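PDB 3S9J: member of DUF4221 family from Bacteroides vulgatus, which is of unknown function but folds as a six-bladed beta-propeller, a scaffold that often binds ligands or partner molecules. Local coordinates for residues G131-N135 / W268-Y272; F146-I151 / Y199-Y203; I259-E263 / Y287-P291; K300-V306 / E318-K324. All blocks are in the same frame, centred on the assembly; numbering follows the deposited sequence.

Overall arrangement
Contacts 1 and 2 lie nearest the middle of the propeller, their centres about 11 Å apart, and meet through Ser202, whose OG lies 2.7 Å from Asn135 O and 3.0 Å from Ile270 N, both probable hydrogen bonds. Contact 1 sits about 3 Å from the centre of the chain. Contacts 3 and 4 lie farther out, about 21 and 18 Å from it, and touch where Lys302 NZ comes within 2.8 Å of Asn262 O. Strand 266-273 of contact 1 and the hairpin of contact 4 belong to the same four-stranded blade. A glycerol and a formate, probably from the crystallisation liquor, lie at contact 2 and may mark a pocket; no active site is known.

Contact 1: G131-N135 / W268-Y272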
loop_
_atom_site.group_PDB
_atom_site.type_symbol
_atom_site.label_atom_id
_atom_site.label_comp_id
_atom_site.label_asym_id
_atom_site.label_seq_id
_atom_site.Cartn_x
_atom_site.Cartn_y
_atom_site.Cartn_z
ATOM N N GLY A 131 3.323 0.544 -4.152
ATOM C CA GLY A 131 4.035 0.766 -2.894
ATOM C C GLY A 131 3.290 0.194 -1.719
ATOM O O GLY A 131 2.300 -0.521 -1.886
ATOM N N SER A 132 3.755 0.572 -0.521
ATOM C CA SER A 132 3.282 -0.033 0.706
ATOM C C SER A 132 2.761 1.007 1.690
ATOM O O SER A 132 2.159 0.636 2.677
ATOM C CB SER A 132 4.427 -0.840 1.367
ATOM O OG SER A 132 5.616 -0.041 1.401
ATOM N N TYR A 133 2.983 2.291 1.431
ATOM C CA TYR A 133 2.677 3.327 2.452
ATOM C C TYR A 133 1.173 3.253 2.741
ATOM O O TYR A 133 0.756 3.300 3.895
ATOM C CB TYR A 133 3.086 4.691 1.923
ATOM C CG TYR A 133 3.308 5.755 2.962
ATOM C CD1 TYR A 133 4.315 5.608 3.929
ATOM C CD2 TYR A 133 2.604 6.951 2.914
ATOM C CE1 TYR A 133 4.588 6.623 4.863
ATOM C CE2 TYR A 133 2.868 7.972 3.859
ATOM C CZ TYR A 133 3.861 7.792 4.814
ATOM O OH TYR A 133 4.126 8.791 5.749
ATOM N N TYR A 134 0.380 3.067 1.675
ATOM C CA TYR A 134 -0.843 2.257 1.757
ATOM C C TYR A 134 -0.594 1.044 0.865
ATOM O O TYR A 134 0.054 1.146 -0.171
ATOM C CB TYR A 134 -2.099 3.025 1.337
ATOM C CG TYR A 134 -2.058 3.561 -0.090
ATOM C CD1 TYR A 134 -1.463 4.774 -0.379
ATOM C CD2 TYR A 134 -2.662 2.870 -1.120
ATOM C CE1 TYR A 134 -1.420 5.277 -1.704
ATOM C CE2 TYR A 134 -2.641 3.366 -2.417
ATOM C CZ TYR A 134 -2.029 4.541 -2.709
ATOM O OH TYR A 134 -2.034 4.956 -4.027
ATOM N N ASN A 135 -1.119 -0.095 1.249
ATOM C CA ASN A 135 -0.822 -1.301 0.511
ATOM C C ASN A 135 -1.401 -1.176 -0.924
ATOM O O ASN A 135 -2.626 -1.098 -1.118
ATOM C CB ASN A 135 -1.354 -2.534 1.208
ATOM C CG ASN A 135 -0.749 -3.818 0.647
ATOM O OD1 ASN A 135 0.404 -3.814 0.221
ATOM N ND2 ASN A 135 -1.535 -4.896 0.616
ATOM N N TRP A 268 -7.508 1.834 6.079
ATOM C CA TRP A 268 -6.208 1.999 5.418
ATOM C C TRP A 268 -5.874 0.694 4.679
ATOM O O TRP A 268 -6.660 0.309 3.816
ATOM C CB TRP A 268 -5.117 2.518 6.376
ATOM C CG TRP A 268 -3.972 3.189 5.666
ATOM C CD1 TRP A 268 -2.678 2.768 5.608
ATOM C CD2 TRP A 268 -4.035 4.391 4.911
ATOM N NE1 TRP A 268 -1.930 3.642 4.869
ATOM C CE2 TRP A 268 -2.739 4.644 4.416
ATOM C CE3 TRP A 268 -5.068 5.279 4.580
ATOM C CZ2 TRP A 268 -2.444 5.747 3.643
ATOM C CZ3 TRP A 268 -4.756 6.389 3.796
ATOM C CH2 TRP A 268 -3.453 6.608 3.335
ATOM N N HIS A 269 -4.770 0.003 5.000
ATOM C CA HIS A 269 -4.386 -1.183 4.245
ATOM C C HIS A 269 -5.472 -2.255 4.218
ATOM O O HIS A 269 -6.147 -2.511 5.231
ATOM C CB HIS A 269 -3.178 -1.908 4.846
ATOM C CG HIS A 269 -1.995 -1.055 5.166
ATOM N ND1 HIS A 269 -1.277 -0.369 4.204
ATOM C CD2 HIS A 269 -1.323 -0.904 6.327
ATOM C CE1 HIS A 269 -0.236 0.205 4.777
ATOM N NE2 HIS A 269 -0.247 -0.095 6.070
ATOM N N ILE A 270 -5.586 -2.926 3.079
ATOM C CA ILE A 270 -6.091 -4.289 3.050
ATOM C C ILE A 270 -4.916 -5.176 2.616
ATOM O O ILE A 270 -4.249 -4.907 1.623
ATOM C CB ILE A 270 -7.376 -4.453 2.167
ATOM C CG1 ILE A 270 -7.946 -5.896 2.238
ATOM C CG2 ILE A 270 -7.120 -4.040 0.716
ATOM C CD1 ILE A 270 -8.486 -6.285 3.633
HETATM N N MSE A 271 -4.664 -6.240 3.375
HETATM C CA MSE A 271 -3.500 -7.084 3.152
HETATM C C MSE A 271 -3.895 -8.548 3.193
HETATM O O MSE A 271 -4.546 -8.995 4.135
HETATM C CB MSE A 271 -2.429 -6.820 4.214
HETATM C CG MSE A 271 -2.001 -5.438 4.282
HETATM SE SE MSE A 271 -0.561 -5.259 5.601
HETATM C CE MSE A 271 0.481 -6.417 5.250
ATOM N N TYR A 272 -3.465 -9.300 2.184
ATOM C CA TYR A 272 -3.661 -10.735 2.156
ATOM C C TYR A 272 -2.477 -11.429 2.801
ATOM O O TYR A 272 -1.340 -11.059 2.558
ATOM C CB TYR A 272 -3.805 -11.222 0.708
ATOM C CG TYR A 272 -3.950 -12.717 0.597
ATOM C CD1 TYR A 272 -4.938 -13.371 1.282
ATOM C CD2 TYR A 272 -3.115 -13.458 -0.213
ATOM C CE1 TYR A 272 -5.072 -14.749 1.202
ATOM C CE2 TYR A 272 -3.247 -14.853 -0.304
ATOM C CZ TYR A 272 -4.221 -15.484 0.397
ATOM O OH TYR A 272 -4.389 -16.863 0.339
#
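Tyr134 packs its CB against the six-membered ring of Trp268, 3.5 Å from Trp268 CE2, and its own ring turns an edge toward the Trp268 face in an offset edge-to-face pair, centroids 6.0 Å apart and planes at 77°. The indole is pinned from its rim as well: Trp268 NE1 donates to Tyr133 O over 2.9 Å, in both the ring and carbonyl planes and on a carbonyl lone pair. Next along the strand, His269 receives the Asn135 amide at ND1, a bent bond 3.0 Å from Asn135 N and near the imidazole plane. Its NE2 is bonded to the carbonyl of Tyr328, and bonds at both ring nitrogens should fix its rotation. Asn135 CG stands opposite its own backbone N (chi1 -165°), which sends the amide along the strand to Ile270. There Asn135 ND2 gives Ile270 O a nearly straight bond of 2.9 Å, its side chain crossing that of selenomethionine Met271 at about a right angle. Three hydrogen bonds, one given by the strand and two by the loop, thus join 131-135 to Trp268, His269 and Ile270. Strand 266-273 is the first of a four-stranded antiparallel blade, and a loop laid along it near the molecular centre is consistent with the inner wall of a six-bladed beta-propeller.

Contact 2: F146-I151 / Y199-Y203. With GOL (glycerol), chain R; FMT (formic acid), chain F.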
loop_
_atom_site.group_PDB
_atom_site.type_symbol
_atom_site.label_atom_id
_atom_site.label_comp_id
_atom_site.label_asym_id
_atom_site.label_seq_id
_atom_site.Cartn_x
_atom_site.Cartn_y
_atom_site.Cartn_z
ATOM N N PHE A 146 -0.618 -4.774 -13.460
ATOM C CA PHE A 146 -1.872 -4.096 -13.159
ATOM C C PHE A 146 -1.631 -3.121 -12.052
ATOM O O PHE A 146 -1.016 -3.471 -11.027
ATOM C CB PHE A 146 -2.893 -5.098 -12.694
ATOM C CG PHE A 146 -3.419 -5.969 -13.782
ATOM C CD1 PHE A 146 -2.620 -6.971 -14.349
ATOM C CD2 PHE A 146 -4.731 -5.816 -14.232
ATOM C CE1 PHE A 146 -3.128 -7.786 -15.344
ATOM C CE2 PHE A 146 -5.225 -6.644 -15.245
ATOM C CZ PHE A 146 -4.429 -7.614 -15.785
ATOM N N LEU A 147 -2.131 -1.911 -12.242
ATOM C CA LEU A 147 -1.879 -0.731 -11.398
ATOM C C LEU A 147 -3.197 0.005 -11.119
ATOM O O LEU A 147 -4.024 0.089 -12.009
ATOM C CB LEU A 147 -1.009 0.306 -12.147
ATOM C CG LEU A 147 0.494 0.112 -12.413
ATOM C CD1 LEU A 147 1.223 1.417 -12.174
ATOM C CD2 LEU A 147 1.096 -0.952 -11.562
ATOM N N ARG A 148 -3.302 0.645 -9.962
ATOM C CA ARG A 148 -4.411 1.547 -9.694
ATOM C C ARG A 148 -4.396 2.704 -10.662
ATOM O O ARG A 148 -3.330 3.196 -11.062
ATOM C CB ARG A 148 -4.296 2.081 -8.250
ATOM C CG ARG A 148 -5.171 3.239 -7.896
ATOM C CD ARG A 148 -5.115 3.502 -6.384
ATOM N NE ARG A 148 -5.746 4.768 -6.048
ATOM C CZ ARG A 148 -5.158 5.960 -6.048
ATOM N NH1 ARG A 148 -3.879 6.106 -6.380
ATOM N NH2 ARG A 148 -5.887 7.030 -5.729
ATOM N N GLN A 149 -5.584 3.187 -10.991
ATOM C CA GLN A 149 -5.725 4.398 -11.772
ATOM C C GLN A 149 -6.579 5.439 -11.012
ATOM O O GLN A 149 -7.529 5.082 -10.310
ATOM C CB GLN A 149 -6.343 4.073 -13.125
ATOM C CG GLN A 149 -5.362 3.302 -13.998
ATOM C CD GLN A 149 -4.239 4.171 -14.502
ATOM O OE1 GLN A 149 -4.415 4.951 -15.446
ATOM N NE2 GLN A 149 -3.083 4.047 -13.896
ATOM N N GLU A 150 -6.166 6.699 -11.150
ATOM C CA GLU A 150 -6.870 7.813 -10.508
ATOM C C GLU A 150 -7.892 8.422 -11.496
ATOM O O GLU A 150 -8.001 7.986 -12.652
ATOM C CB GLU A 150 -5.843 8.838 -9.968
ATOM C CG GLU A 150 -4.972 8.298 -8.788
ATOM C CD GLU A 150 -4.046 9.348 -8.175
ATOM O OE1 GLU A 150 -4.140 10.514 -8.602
ATOM O OE2 GLU A 150 -3.218 9.023 -7.274
ATOM N N ILE A 151 -8.679 9.401 -11.035
ATOM C CA ILE A 151 -9.683 10.042 -11.890
ATOM C C ILE A 151 -9.068 10.883 -13.035
ATOM O O ILE A 151 -7.991 11.423 -12.896
ATOM C CB ILE A 151 -10.666 10.905 -11.055
ATOM C CG1 ILE A 151 -9.909 12.021 -10.327
ATOM C CG2 ILE A 151 -11.414 10.004 -10.070
ATOM C CD1 ILE A 151 -10.784 13.013 -9.578
ATOM N N TYR A 199 -11.176 9.555 -2.197
ATOM C CA TYR A 199 -11.571 8.413 -3.036
ATOM C C TYR A 199 -10.466 7.361 -3.136
ATOM O O TYR A 199 -10.517 6.492 -3.988
ATOM C CB TYR A 199 -12.020 8.862 -4.432
ATOM C CG TYR A 199 -10.980 9.571 -5.241
ATOM C CD1 TYR A 199 -10.801 10.939 -5.127
ATOM C CD2 TYR A 199 -10.177 8.878 -6.145
ATOM C CE1 TYR A 199 -9.839 11.608 -5.863
ATOM C CE2 TYR A 199 -9.204 9.546 -6.885
ATOM C CZ TYR A 199 -9.044 10.917 -6.734
ATOM O OH TYR A 199 -8.104 11.623 -7.449
ATOM N N GLY A 200 -9.519 7.405 -2.214
ATOM C CA GLY A 200 -8.428 6.460 -2.200
ATOM C C GLY A 200 -8.867 5.064 -1.830
ATOM O O GLY A 200 -9.883 4.860 -1.123
ATOM N N PHE A 201 -8.070 4.096 -2.265
ATOM C CA PHE A 201 -8.253 2.718 -1.844
ATOM C C PHE A 201 -6.941 1.981 -1.767
ATOM O O PHE A 201 -5.982 2.337 -2.449
ATOM C CB PHE A 201 -9.217 1.943 -2.752
ATOM C CG PHE A 201 -8.735 1.734 -4.173
ATOM C CD1 PHE A 201 -8.990 2.675 -5.159
ATOM C CD2 PHE A 201 -8.111 0.550 -4.537
ATOM C CE1 PHE A 201 -8.604 2.461 -6.478
ATOM C CE2 PHE A 201 -7.716 0.326 -5.858
ATOM C CZ PHE A 201 -7.944 1.282 -6.817
ATOM N N SER A 202 -6.920 0.954 -0.931
ATOM C CA SER A 202 -5.839 -0.010 -0.859
ATOM C C SER A 202 -6.316 -1.285 -1.523
ATOM O O SER A 202 -7.520 -1.526 -1.662
ATOM C CB SER A 202 -5.465 -0.239 0.621
ATOM O OG SER A 202 -4.513 -1.291 0.817
ATOM N N TYR A 203 -5.391 -2.121 -1.971
ATOM C CA TYR A 203 -5.799 -3.382 -2.597
ATOM C C TYR A 203 -4.698 -4.403 -2.365
ATOM O O TYR A 203 -3.555 -4.061 -2.054
ATOM C CB TYR A 203 -6.096 -3.205 -4.106
ATOM C CG TYR A 203 -4.905 -2.816 -4.944
ATOM C CD1 TYR A 203 -4.552 -1.496 -5.096
ATOM C CD2 TYR A 203 -4.133 -3.778 -5.573
ATOM C CE1 TYR A 203 -3.440 -1.100 -5.833
ATOM C CE2 TYR A 203 -3.031 -3.428 -6.319
ATOM C CZ TYR A 203 -2.665 -2.094 -6.442
ATOM O OH TYR A 203 -1.578 -1.731 -7.181
HETATM C C1 GOL R . -5.970 11.531 -4.343
HETATM O O1 GOL R . -4.769 11.698 -5.063
HETATM C C2 GOL R . -5.940 10.234 -3.526
HETATM O O2 GOL R . -5.019 9.277 -4.032
HETATM C C3 GOL R . -7.336 9.617 -3.517
HETATM O O3 GOL R . -8.309 10.511 -2.986
HETATM C C FMT F . -7.753 9.506 0.136
HETATM O O1 FMT F . -7.522 10.641 -0.273
HETATM O O2 FMT F . -8.880 9.023 0.155
HETATM O O HOH W 1 -1.144 0.780 -7.751
HETATM O O HOH W 2 -8.419 5.921 -5.747
#
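Arg148 NH2 is gripped by a water and by glycerol O2: the water accepts from Arg148 NH2 over 2.8 Å and donates a hydrogen bond to Tyr199 O, while the 2.9 Å bond from Arg148 NH2 to the glycerol oxygen is bent and weak. In one of its two conformers Glu150 takes Arg148 NH1 on the anti lone pair of OE2 in a salt bridge. With CG swung away from its backbone N (chi1 167°) and the chain extended as far as NE, Arg148 reaches past Phe201, laying its CD over the ring face in a CH-pi contact 3.9 Å from the Phe201 centroid. The guanidinium itself does not stack; its plane stands 69° from that ring. Farther along, Ile151 CG1 rests 3.4 Å from Tyr199 OH, its CG2 lies over one face of the Tyr199 ring, and glycerol O3 covers the opposite face. The same oxygen accepts from Tyr199 N, and Gly200 N binds a formate. At the other end a second water joins Arg148 N to Tyr203 OH, which also meets the backbone N of Ala138. No direct hydrogen bond links the segments. Strand segments 146-148 and 201-203 run roughly antiparallel, their axes 9.5 Å apart at closest, in two blades consecutive in the chain: side chains, two waters and glycerol bridge neighbouring propeller blades, where the bound small molecules may mark a pocket.

Contact 3: I259-E263 / Y287-P291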
loop_
_atom_site.group_PDB
_atom_site.type_symbol
_atom_site.label_atom_id
_atom_site.label_comp_id
_atom_site.label_asym_id
_atom_site.label_seq_id
_atom_site.Cartn_x
_atom_site.Cartn_y
_atom_site.Cartn_z
ATOM N N ILE A 259 -6.780 18.432 6.436
ATOM C CA ILE A 259 -6.762 18.105 7.870
ATOM C C ILE A 259 -7.877 17.081 8.200
ATOM O O ILE A 259 -7.619 16.094 8.885
ATOM C CB ILE A 259 -6.895 19.360 8.713
ATOM C CG1 ILE A 259 -5.581 20.170 8.644
ATOM C CG2 ILE A 259 -7.167 18.986 10.205
ATOM C CD1 ILE A 259 -5.713 21.600 9.145
ATOM N N LYS A 260 -9.054 17.319 7.653
ATOM C CA LYS A 260 -10.218 16.462 7.921
ATOM C C LYS A 260 -9.935 15.051 7.465
ATOM O O LYS A 260 -10.174 14.088 8.201
ATOM C CB LYS A 260 -11.476 17.021 7.286
ATOM C CG LYS A 260 -12.071 18.182 8.072
ATOM C CD LYS A 260 -13.428 18.594 7.582
ATOM C CE LYS A 260 -13.368 19.321 6.248
ATOM N NZ LYS A 260 -14.608 20.142 5.994
ATOM N N LEU A 261 -9.377 14.907 6.262
ATOM C CA LEU A 261 -9.021 13.578 5.795
ATOM C C LEU A 261 -7.969 12.895 6.631
ATOM O O LEU A 261 -8.028 11.689 6.838
ATOM C CB LEU A 261 -8.571 13.603 4.336
ATOM C CG LEU A 261 -9.687 13.821 3.327
ATOM C CD1 LEU A 261 -9.097 14.277 1.958
ATOM C CD2 LEU A 261 -10.507 12.552 3.160
ATOM N N ASN A 262 -6.992 13.644 7.124
ATOM C CA ASN A 262 -5.916 13.150 7.923
ATOM C C ASN A 262 -6.387 12.604 9.296
ATOM O O ASN A 262 -5.921 11.586 9.818
ATOM C CB ASN A 262 -4.982 14.338 8.184
ATOM C CG ASN A 262 -3.629 13.893 8.553
ATOM O OD1 ASN A 262 -3.345 12.731 8.398
ATOM N ND2 ASN A 262 -2.775 14.800 9.052
ATOM N N GLU A 263 -7.285 13.382 9.898
ATOM C CA GLU A 263 -7.675 13.166 11.306
ATOM C C GLU A 263 -8.914 12.268 11.491
ATOM O O GLU A 263 -8.994 11.519 12.469
ATOM C CB GLU A 263 -7.882 14.519 12.024
ATOM C CG GLU A 263 -9.198 15.242 11.678
ATOM C CD GLU A 263 -9.311 16.702 12.123
ATOM O OE1 GLU A 263 -8.442 17.244 12.876
ATOM O OE2 GLU A 263 -10.360 17.326 11.767
ATOM N N TYR A 287 -9.521 11.133 15.461
ATOM C CA TYR A 287 -8.506 12.000 16.026
ATOM C C TYR A 287 -8.816 13.435 15.653
ATOM O O TYR A 287 -9.592 13.711 14.712
ATOM C CB TYR A 287 -7.180 11.584 15.381
ATOM C CG TYR A 287 -5.896 12.024 16.046
ATOM C CD1 TYR A 287 -5.331 11.269 17.028
ATOM C CD2 TYR A 287 -5.238 13.174 15.629
ATOM C CE1 TYR A 287 -4.138 11.650 17.632
ATOM C CE2 TYR A 287 -4.046 13.564 16.207
ATOM C CZ TYR A 287 -3.494 12.780 17.198
ATOM O OH TYR A 287 -2.301 13.116 17.789
ATOM N N LYS A 288 -8.213 14.358 16.380
ATOM C CA LYS A 288 -8.271 15.761 16.051
ATOM C C LYS A 288 -6.838 16.284 16.001
ATOM O O LYS A 288 -6.160 16.302 17.013
ATOM C CB LYS A 288 -9.075 16.542 17.074
ATOM C CG LYS A 288 -9.687 17.761 16.542
ATOM C CD LYS A 288 -10.936 17.426 15.639
ATOM C CE LYS A 288 -11.495 18.702 15.031
ATOM N NZ LYS A 288 -12.686 18.518 14.147
ATOM N N LEU A 289 -6.423 16.717 14.816
ATOM C CA LEU A 289 -5.057 17.240 14.584
ATOM C C LEU A 289 -4.785 18.441 15.456
ATOM O O LEU A 289 -5.486 19.442 15.378
ATOM C CB LEU A 289 -4.873 17.641 13.107
ATOM C CG LEU A 289 -3.445 17.886 12.583
ATOM C CD1 LEU A 289 -2.832 16.571 12.180
ATOM C CD2 LEU A 289 -3.555 18.833 11.399
ATOM N N ALA A 290 -3.755 18.352 16.298
ATOM C CA ALA A 290 -3.391 19.444 17.191
ATOM C C ALA A 290 -2.560 20.499 16.430
ATOM O O ALA A 290 -1.948 20.187 15.404
ATOM C CB ALA A 290 -2.599 18.908 18.417
ATOM N N PRO A 291 -2.558 21.742 16.923
ATOM C CA PRO A 291 -1.858 22.822 16.218
ATOM C C PRO A 291 -0.422 22.463 15.823
ATOM O O PRO A 291 0.007 22.706 14.700
ATOM C CB PRO A 291 -1.893 23.957 17.232
ATOM C CG PRO A 291 -3.192 23.795 17.917
ATOM C CD PRO A 291 -3.448 22.281 17.969
HETATM O O HOH W 3 -8.176 19.591 13.809
HETATM O O HOH W 4 -12.739 16.417 11.571
#
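The Glu263 carboxylate has the aliphatic chain of Lys288 above its plane, Lys288 CD standing 3.9 Å from Glu263 CD, and the amide of Leu289 beside it: Leu289 N gives Glu263 OE1 a 2.8 Å bond on the anti side, 16° out of plane. Coming in obliquely, Lys288 NZ lies 3.5 Å from Glu263 OE2, a salt bridge. One water spans Glu263 OE1 and Leu289 O, and another donates to Glu263 OE2 and accepts weakly from Lys288 NZ. The carboxylate reaches this spot because CG sits between the backbone N and carbonyl carbon (chi1 76°) and the chain beyond is extended. Glu263 closes helix 255-263, which leads into the first strand of a propeller blade; segment 287-291 belongs to the loop joining that blade's second and third strands, so the contact joins the inter-blade connection to a loop within the blade. With a leucine in place of Glu263, the Leu289 amide would probably lose its acceptor and Lys288 its counter-charge, freeing the loop to shift. Backbone adds a weak bond, Tyr287 N to Glu263 O. One turn back in the helix, Ile259 crosses Leu289 at about a right angle, its CG1 3.7 Å from Leu289 CD2. Asn262 ND2 bonds to Glu297 O and touches Leu289 CD1.

Contact 4: K300-V306 / E318-K324; sequences KGKEFSV and ETKFPGK. With FMT (formic acid), chain K.
Strands 304-306 and 318-321 run antiparallel 4.5 Å apart, with Phe304-Phe321 and Val306-Thr319 as hydrogen-bonded pairs and Ser305-Lys320 as a non-hydrogen-bonded one. Phe321 N donates to Phe304 O over 2.7 Å; the return bond from Phe304 N is long and weak. On the face shared by Phe304, Val306 and Phe321, the two phenyl planes lie within 1° of parallel but slide past each other. What covers the Phe304 ring is Phe321 CB, 3.6 Å from its centroid in a CH-pi contact. Phe304 takes this place with CG between the backbone N and carbonyl carbon (chi1 67°), the ring folded back toward the partner strand. Val306 CG2 meets Phe321 CE1 at 3.6 Å. These are the third and fourth strands of a four-stranded propeller blade, the fourth at its outer edge, forming a beta hairpin; Thr319 OG1 bonds to Leu10 N of strand 8-19, which belongs to the sheet next to it. Were Phe304 a serine, Phe321 CB would probably lose the aromatic face it rests on, opening a gap beside it. On the opposite face Ser305 OG donates to Glu318 OE2 over 2.7 Å, on the anti lone pair; Ser238 OG also meets that oxygen, and Arg239 pairs with OE1. Past the strands, Lys324 N bonds to Lys300 O, and Gly323 CA lies 3.7 Å from Gly301 O, where a side chain on Gly323 would clash.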
loop_
_atom_site.group_PDB
_atom_site.type_symbol
_atom_site.label_atom_id
_atom_site.label_comp_id
_atom_site.label_asym_id
_atom_site.label_seq_id
_atom_site.Cartn_x
_atom_site.Cartn_y
_atom_site.Cartn_z
ATOM N N LYS A 300 1.383 10.935 14.846
ATOM C CA LYS A 300 2.093 9.841 15.516
ATOM C C LYS A 300 1.211 9.249 16.606
ATOM O O LYS A 300 1.378 8.103 16.988
ATOM C CB LYS A 300 3.399 10.339 16.126
ATOM C CG LYS A 300 4.317 11.088 15.173
ATOM C CD LYS A 300 4.561 10.385 13.891
ATOM C CE LYS A 300 5.598 11.168 13.083
ATOM N NZ LYS A 300 5.894 10.462 11.869
ATOM N N GLY A 301 0.256 10.034 17.125
ATOM C CA GLY A 301 -0.624 9.544 18.175
ATOM C C GLY A 301 -1.926 8.899 17.733
ATOM O O GLY A 301 -2.721 8.498 18.583
ATOM N N LYS A 302 -2.145 8.761 16.425
ATOM C CA LYS A 302 -3.421 8.224 15.946
ATOM C C LYS A 302 -3.538 6.738 16.289
ATOM O O LYS A 302 -2.640 5.964 16.030
ATOM C CB LYS A 302 -3.628 8.488 14.444
ATOM C CG LYS A 302 -5.118 8.385 14.035
ATOM C CD LYS A 302 -5.321 8.843 12.587
ATOM C CE LYS A 302 -6.820 9.005 12.273
ATOM N NZ LYS A 302 -7.153 9.245 10.804
ATOM N N GLU A 303 -4.622 6.364 16.940
ATOM C CA GLU A 303 -4.843 4.963 17.267
ATOM C C GLU A 303 -5.377 4.227 16.055
ATOM O O GLU A 303 -5.891 4.849 15.107
ATOM C CB GLU A 303 -5.788 4.850 18.441
ATOM C CG GLU A 303 -5.196 5.476 19.696
ATOM C CD GLU A 303 -6.200 5.682 20.797
ATOM O OE1 GLU A 303 -7.361 6.068 20.495
ATOM O OE2 GLU A 303 -5.795 5.481 21.966
ATOM N N PHE A 304 -5.219 2.914 16.069
ATOM C CA PHE A 304 -5.699 2.084 14.964
ATOM C C PHE A 304 -6.076 0.701 15.427
ATOM O O PHE A 304 -5.796 0.290 16.562
ATOM C CB PHE A 304 -4.657 2.011 13.832
ATOM C CG PHE A 304 -3.403 1.278 14.191
ATOM C CD1 PHE A 304 -2.406 1.915 14.942
ATOM C CD2 PHE A 304 -3.186 -0.024 13.748
ATOM C CE1 PHE A 304 -1.226 1.263 15.281
ATOM C CE2 PHE A 304 -2.015 -0.692 14.091
ATOM C CZ PHE A 304 -1.028 -0.035 14.857
ATOM N N SER A 305 -6.772 -0.018 14.559
ATOM C CA SER A 305 -7.062 -1.397 14.789
ATOM C C SER A 305 -6.730 -2.199 13.542
ATOM O O SER A 305 -6.561 -1.651 12.457
ATOM C CB SER A 305 -8.538 -1.595 15.168
ATOM O OG SER A 305 -9.397 -1.303 14.087
ATOM N N VAL A 306 -6.682 -3.511 13.723
ATOM C CA VAL A 306 -6.578 -4.450 12.614
ATOM C C VAL A 306 -7.677 -5.476 12.720
ATOM O O VAL A 306 -7.795 -6.188 13.731
ATOM C CB VAL A 306 -5.218 -5.148 12.594
ATOM C CG1 VAL A 306 -5.175 -6.164 11.442
ATOM C CG2 VAL A 306 -4.078 -4.095 12.457
ATOM N N GLU A 318 -10.785 -8.617 15.786
ATOM C CA GLU A 318 -10.286 -7.272 15.608
ATOM C C GLU A 318 -9.519 -6.865 16.834
ATOM O O GLU A 318 -10.032 -7.001 17.957
ATOM C CB GLU A 318 -11.438 -6.285 15.337
ATOM C CG GLU A 318 -10.966 -4.847 15.106
ATOM C CD GLU A 318 -12.068 -3.862 14.742
ATOM O OE1 GLU A 318 -13.259 -4.256 14.686
ATOM O OE2 GLU A 318 -11.711 -2.679 14.498
ATOM N N THR A 319 -8.315 -6.342 16.638
ATOM C CA THR A 319 -7.475 -5.950 17.758
ATOM C C THR A 319 -7.134 -4.471 17.655
ATOM O O THR A 319 -6.768 -3.986 16.594
ATOM C CB THR A 319 -6.208 -6.813 17.794
ATOM O OG1 THR A 319 -6.577 -8.153 18.139
ATOM C CG2 THR A 319 -5.195 -6.267 18.789
ATOM N N LYS A 320 -7.269 -3.747 18.760
ATOM C CA LYS A 320 -7.011 -2.301 18.796
ATOM C C LYS A 320 -5.569 -2.076 19.254
ATOM O O LYS A 320 -5.032 -2.833 20.062
ATOM C CB LYS A 320 -8.008 -1.617 19.753
ATOM C CG LYS A 320 -8.249 -0.110 19.536
ATOM C CD LYS A 320 -9.685 0.267 20.020
ATOM C CE LYS A 320 -9.751 1.574 20.788
ATOM N NZ LYS A 320 -9.217 2.738 20.028
ATOM N N PHE A 321 -4.937 -1.056 18.695
ATOM C CA PHE A 321 -3.558 -0.724 18.993
ATOM C C PHE A 321 -3.452 0.704 19.469
ATOM O O PHE A 321 -4.195 1.588 19.020
ATOM C CB PHE A 321 -2.689 -0.876 17.744
ATOM C CG PHE A 321 -2.571 -2.291 17.255
ATOM C CD1 PHE A 321 -3.571 -2.866 16.492
ATOM C CD2 PHE A 321 -1.448 -3.037 17.529
ATOM C CE1 PHE A 321 -3.472 -4.158 16.044
ATOM C CE2 PHE A 321 -1.351 -4.338 17.066
ATOM C CZ PHE A 321 -2.370 -4.887 16.325
ATOM N N PRO A 322 -2.496 0.954 20.375
ATOM C CA PRO A 322 -2.298 2.321 20.852
ATOM C C PRO A 322 -1.597 3.201 19.851
ATOM O O PRO A 322 -0.963 2.707 18.916
ATOM C CB PRO A 322 -1.423 2.122 22.098
ATOM C CG PRO A 322 -0.617 0.895 21.753
ATOM C CD PRO A 322 -1.565 0.001 21.008
ATOM N N GLY A 323 -1.696 4.511 20.036
ATOM C CA GLY A 323 -0.856 5.440 19.289
ATOM C C GLY A 323 0.548 5.509 19.899
ATOM O O GLY A 323 0.803 4.879 20.925
ATOM N N LYS A 324 1.416 6.305 19.275
ATOM C CA LYS A 324 2.755 6.640 19.770
ATOM C C LYS A 324 3.660 5.412 19.923
ATOM O O LYS A 324 4.577 5.406 20.728
ATOM C CB LYS A 324 2.683 7.453 21.075
ATOM C CG LYS A 324 2.232 8.905 20.857
ATOM C CD LYS A 324 2.388 9.733 22.106
ATOM C CE LYS A 324 1.569 9.134 23.243
ATOM N NZ LYS A 324 0.083 9.313 23.019
HETATM C C FMT K . 8.314 8.181 12.474
HETATM O O1 FMT K . 7.241 8.531 13.046
HETATM O O2 FMT K . 8.741 8.690 11.427
HETATM O O HOH W 5 -2.487 8.700 21.154
HETATM O O HOH W 6 -2.886 5.507 22.372
#